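Local coordinates for ATP-dependent kinase YFH7 (Saccharomyces cerevisiae, PDB 2GA8), which acts as an ATP-dependent kinase that could take part in endoplasmic reticulum membrane assembly, at residues A[35-40]-A[264-269]. Residues are numbered along the deposited sequence; the frame is centred on the assembly and turned at random.
Sequences SGKSTI and ILEGLY. With SO4 (sulfate ion), chain G.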
ATOM      1  N   SER A  35      -3.686  11.003 -11.444  1.00 12.99           N
ATOM      2  CA  SER A  35      -2.312  11.093 -11.924  1.00 13.24           C
ATOM      3  C   SER A  35      -1.888   9.840 -12.675  1.00 13.45           C
ATOM      4  O   SER A  35      -0.879   9.846 -13.379  1.00 14.72           O
ATOM      5  CB  SER A  35      -1.358  11.311 -10.746  1.00 13.58           C
ATOM      6  OG  SER A  35      -1.467  10.234  -9.833  1.00 13.58           O
ATOM      7  N   GLY A  36      -2.656   8.768 -12.511  1.00 13.18           N
ATOM      8  CA  GLY A  36      -2.339   7.520 -13.180  1.00 14.97           C
ATOM      9  C   GLY A  36      -1.492   6.585 -12.334  1.00 16.07           C
ATOM     10  O   GLY A  36      -0.971   5.592 -12.836  1.00 17.26           O
ATOM     11  N   LYS A  37      -1.365   6.882 -11.047  1.00 16.64           N
ATOM     12  CA  LYS A  37      -0.554   6.039 -10.175  1.00 17.44           C
ATOM     13  C   LYS A  37      -1.059   4.602 -10.113  1.00 16.62           C
ATOM     14  O   LYS A  37      -0.265   3.662 -10.077  1.00 15.32           O
ATOM     15  CB  LYS A  37      -0.474   6.636  -8.767  1.00 18.96           C
ATOM     16  CG  LYS A  37      -1.805   6.856  -8.076  1.00 18.31           C
ATOM     17  CD  LYS A  37      -1.587   7.487  -6.712  1.00 18.80           C
ATOM     18  CE  LYS A  37      -2.904   7.803  -6.022  1.00 17.41           C
ATOM     19  NZ  LYS A  37      -3.676   8.866  -6.737  1.00 19.04           N
ATOM     20  N   SER A  38      -2.375   4.427 -10.108  1.00 15.50           N
ATOM     21  CA  SER A  38      -2.953   3.091 -10.060  1.00 19.06           C
ATOM     22  C   SER A  38      -2.525   2.259 -11.265  1.00 19.36           C
ATOM     23  O   SER A  38      -2.022   1.141 -11.117  1.00 19.65           O
ATOM     24  CB  SER A  38      -4.484   3.181 -10.004  1.00 21.42           C
ATOM     25  OG  SER A  38      -5.073   1.891 -10.068  1.00 28.13           O
ATOM     26  N   THR A  39      -2.707   2.816 -12.460  1.00 19.95           N
ATOM     27  CA  THR A  39      -2.359   2.121 -13.692  1.00 21.30           C
ATOM     28  C   THR A  39      -0.862   1.887 -13.846  1.00 20.85           C
ATOM     29  O   THR A  39      -0.443   0.820 -14.295  1.00 20.75           O
ATOM     30  CB  THR A  39      -2.888   2.887 -14.932  1.00 23.97           C
ATOM     31  OG1 THR A  39      -2.254   4.167 -15.024  1.00 29.65           O
ATOM     32  CG2 THR A  39      -4.388   3.090 -14.817  1.00 23.09           C
ATOM     33  N   ILE A  40      -0.056   2.879 -13.478  1.00 17.75           N
ATOM     34  CA  ILE A  40       1.389   2.741 -13.575  1.00 16.68           C
ATOM     35  C   ILE A  40       1.843   1.591 -12.679  1.00 14.95           C
ATOM     36  O   ILE A  40       2.654   0.760 -13.086  1.00 13.67           O
ATOM     37  CB  ILE A  40       2.105   4.050 -13.150  1.00 14.90           C
ATOM     38  CG1 ILE A  40       1.834   5.151 -14.187  1.00 17.03           C
ATOM     39  CG2 ILE A  40       3.600   3.812 -13.007  1.00 16.58           C
ATOM     40  CD1 ILE A  40       2.264   6.537 -13.744  1.00 17.78           C
ATOM     41  N   ILE A 264       4.977  -2.960  -4.552  1.00 10.39           N
ATOM     42  CA  ILE A 264       4.763  -1.642  -5.119  1.00 11.16           C
ATOM     43  C   ILE A 264       3.598  -0.984  -4.388  1.00 10.14           C
ATOM     44  O   ILE A 264       2.457  -1.389  -4.546  1.00 12.10           O
ATOM     45  CB  ILE A 264       4.443  -1.752  -6.625  1.00 11.84           C
ATOM     46  CG1 ILE A 264       5.615  -2.422  -7.348  1.00 12.90           C
ATOM     47  CG2 ILE A 264       4.175  -0.369  -7.206  1.00 15.87           C
ATOM     48  CD1 ILE A 264       5.239  -3.016  -8.706  1.00 16.04           C
ATOM     49  N   LEU A 265       3.904   0.020  -3.575  1.00 10.10           N
ATOM     50  CA  LEU A 265       2.881   0.721  -2.819  1.00 11.27           C
ATOM     51  C   LEU A 265       2.557   2.019  -3.534  1.00 11.68           C
ATOM     52  O   LEU A 265       3.454   2.805  -3.828  1.00 11.82           O
ATOM     53  CB  LEU A 265       3.379   1.021  -1.402  1.00 12.49           C
ATOM     54  CG  LEU A 265       3.788  -0.210  -0.586  1.00 15.03           C
ATOM     55  CD1 LEU A 265       5.285  -0.436  -0.715  1.00 15.16           C
ATOM     56  CD2 LEU A 265       3.417  -0.001   0.872  1.00 16.43           C
ATOM     57  N   GLU A 266       1.279   2.231  -3.835  1.00 10.92           N
ATOM     58  CA  GLU A 266       0.867   3.450  -4.525  1.00 11.60           C
ATOM     59  C   GLU A 266      -0.223   4.130  -3.721  1.00 10.27           C
ATOM     60  O   GLU A 266      -1.097   3.470  -3.158  1.00  9.66           O
ATOM     61  CB  GLU A 266       0.362   3.129  -5.938  1.00 14.21           C
ATOM     62  CG  GLU A 266      -0.794   2.142  -5.980  1.00 15.91           C
ATOM     63  CD  GLU A 266      -2.155   2.806  -6.113  1.00 19.35           C
ATOM     64  OE1 GLU A 266      -2.259   4.039  -5.927  1.00 16.28           O
ATOM     65  OE2 GLU A 266      -3.132   2.080  -6.394  1.00 19.89           O
ATOM     66  N   GLY A 267      -0.163   5.453  -3.656  1.00  9.38           N
ATOM     67  CA  GLY A 267      -1.169   6.179  -2.904  1.00 10.53           C
ATOM     68  C   GLY A 267      -0.933   7.673  -2.862  1.00  9.85           C
ATOM     69  O   GLY A 267       0.112   8.180  -3.280  1.00 10.79           O
ATOM     70  N   LEU A 268      -1.921   8.381  -2.334  1.00 10.22           N
ATOM     71  CA  LEU A 268      -1.871   9.831  -2.230  1.00 10.86           C
ATOM     72  C   LEU A 268      -0.904  10.376  -1.187  1.00 12.43           C
ATOM     73  O   LEU A 268      -0.209  11.367  -1.424  1.00  9.86           O
ATOM     74  CB  LEU A 268      -3.257  10.363  -1.867  1.00 11.82           C
ATOM     75  CG  LEU A 268      -4.453  10.116  -2.784  1.00 12.51           C
ATOM     76  CD1 LEU A 268      -5.739  10.377  -2.004  1.00 12.94           C
ATOM     77  CD2 LEU A 268      -4.361  11.022  -4.006  1.00 11.31           C
ATOM     78  N   TYR A 269      -0.857   9.710  -0.040  1.00 11.36           N
ATOM     79  CA  TYR A 269      -0.081  10.211   1.085  1.00  9.80           C
ATOM     80  C   TYR A 269       1.162   9.482   1.565  1.00 10.87           C
ATOM     81  O   TYR A 269       1.607   9.694   2.700  1.00 10.13           O
ATOM     82  CB  TYR A 269      -1.064  10.404   2.246  1.00 11.20           C
ATOM     83  CG  TYR A 269      -2.281  11.210   1.819  1.00 12.28           C
ATOM     84  CD1 TYR A 269      -2.130  12.477   1.256  1.00 13.22           C
ATOM     85  CD2 TYR A 269      -3.570  10.690   1.934  1.00 12.06           C
ATOM     86  CE1 TYR A 269      -3.227  13.208   0.812  1.00 13.91           C
ATOM     87  CE2 TYR A 269      -4.686  11.423   1.490  1.00 14.37           C
ATOM     88  CZ  TYR A 269      -4.497  12.680   0.930  1.00 13.65           C
ATOM     89  OH  TYR A 269      -5.569  13.413   0.474  1.00 15.18           O
TER
HETATM   90  S   SO4 G 403      -5.073   7.700 -10.053  1.00 18.94           S
HETATM   91  O1  SO4 G 403      -6.272   8.218  -9.357  1.00 21.85           O
HETATM   92  O2  SO4 G 403      -4.884   6.279  -9.707  1.00 22.50           O
HETATM   93  O3  SO4 G 403      -5.245   7.861 -11.507  1.00 23.29           O
HETATM   94  O4  SO4 G 403      -3.893   8.478  -9.624  1.00 22.65           O
HETATM   95  O   HOH W   1      -2.825   0.039  -8.228  1.00 22.44           O
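The Walker A loop and the first turn of helix 37-43, the probable ATP phosphate site, meet the end of strand 262-267 through Lys-37 and Glu-266. The lysine chain runs extended from CB to CE, its CG and CD 3.6 Å from Glu-266 OE1, and the two side chains cross at about a right angle. A turn at the end of that chain (chi4 -66°) brings NZ back to the sulfate, where it bonds O4 at 2.9 Å. NZ stays 5.1 Å from Glu-266 OE1, so the opposite charges lie near each other without forming a salt bridge. Farther along the chain, Lys-37 CE rests 3.7 Å from Gly-267 C, while Leu-268 extends CD2 to 3.5 Å from Lys-37 NZ. On the other branch, Glu-266 OE2 faces CA and CB of Ser-38 and accepts a bond from a water at 2.8 Å; the same water donates to Ser-38 O, bridging helix and strand. The amides of Gly-36 and Ser-38 also grip the sulfate, which occupies a place consistent with a nucleotide phosphate; Ser-38 N reaches O2 at 3.1 Å. With an alanine at Lys-37, sulfate O4 is likely to lose its ammonium partner, and a gap would probably open beside Glu-266 and Leu-268. Gly-34 and Arg-309 add further bonds to the anion, and Gly-31 O accepts from Lys-37 NZ. In the parallel sheet, strand 262-267 lies between strands 156-160 and 25-30, the latter leading into the Walker A loop, and Lys-37 also touches Ile-295 of strand 290-296.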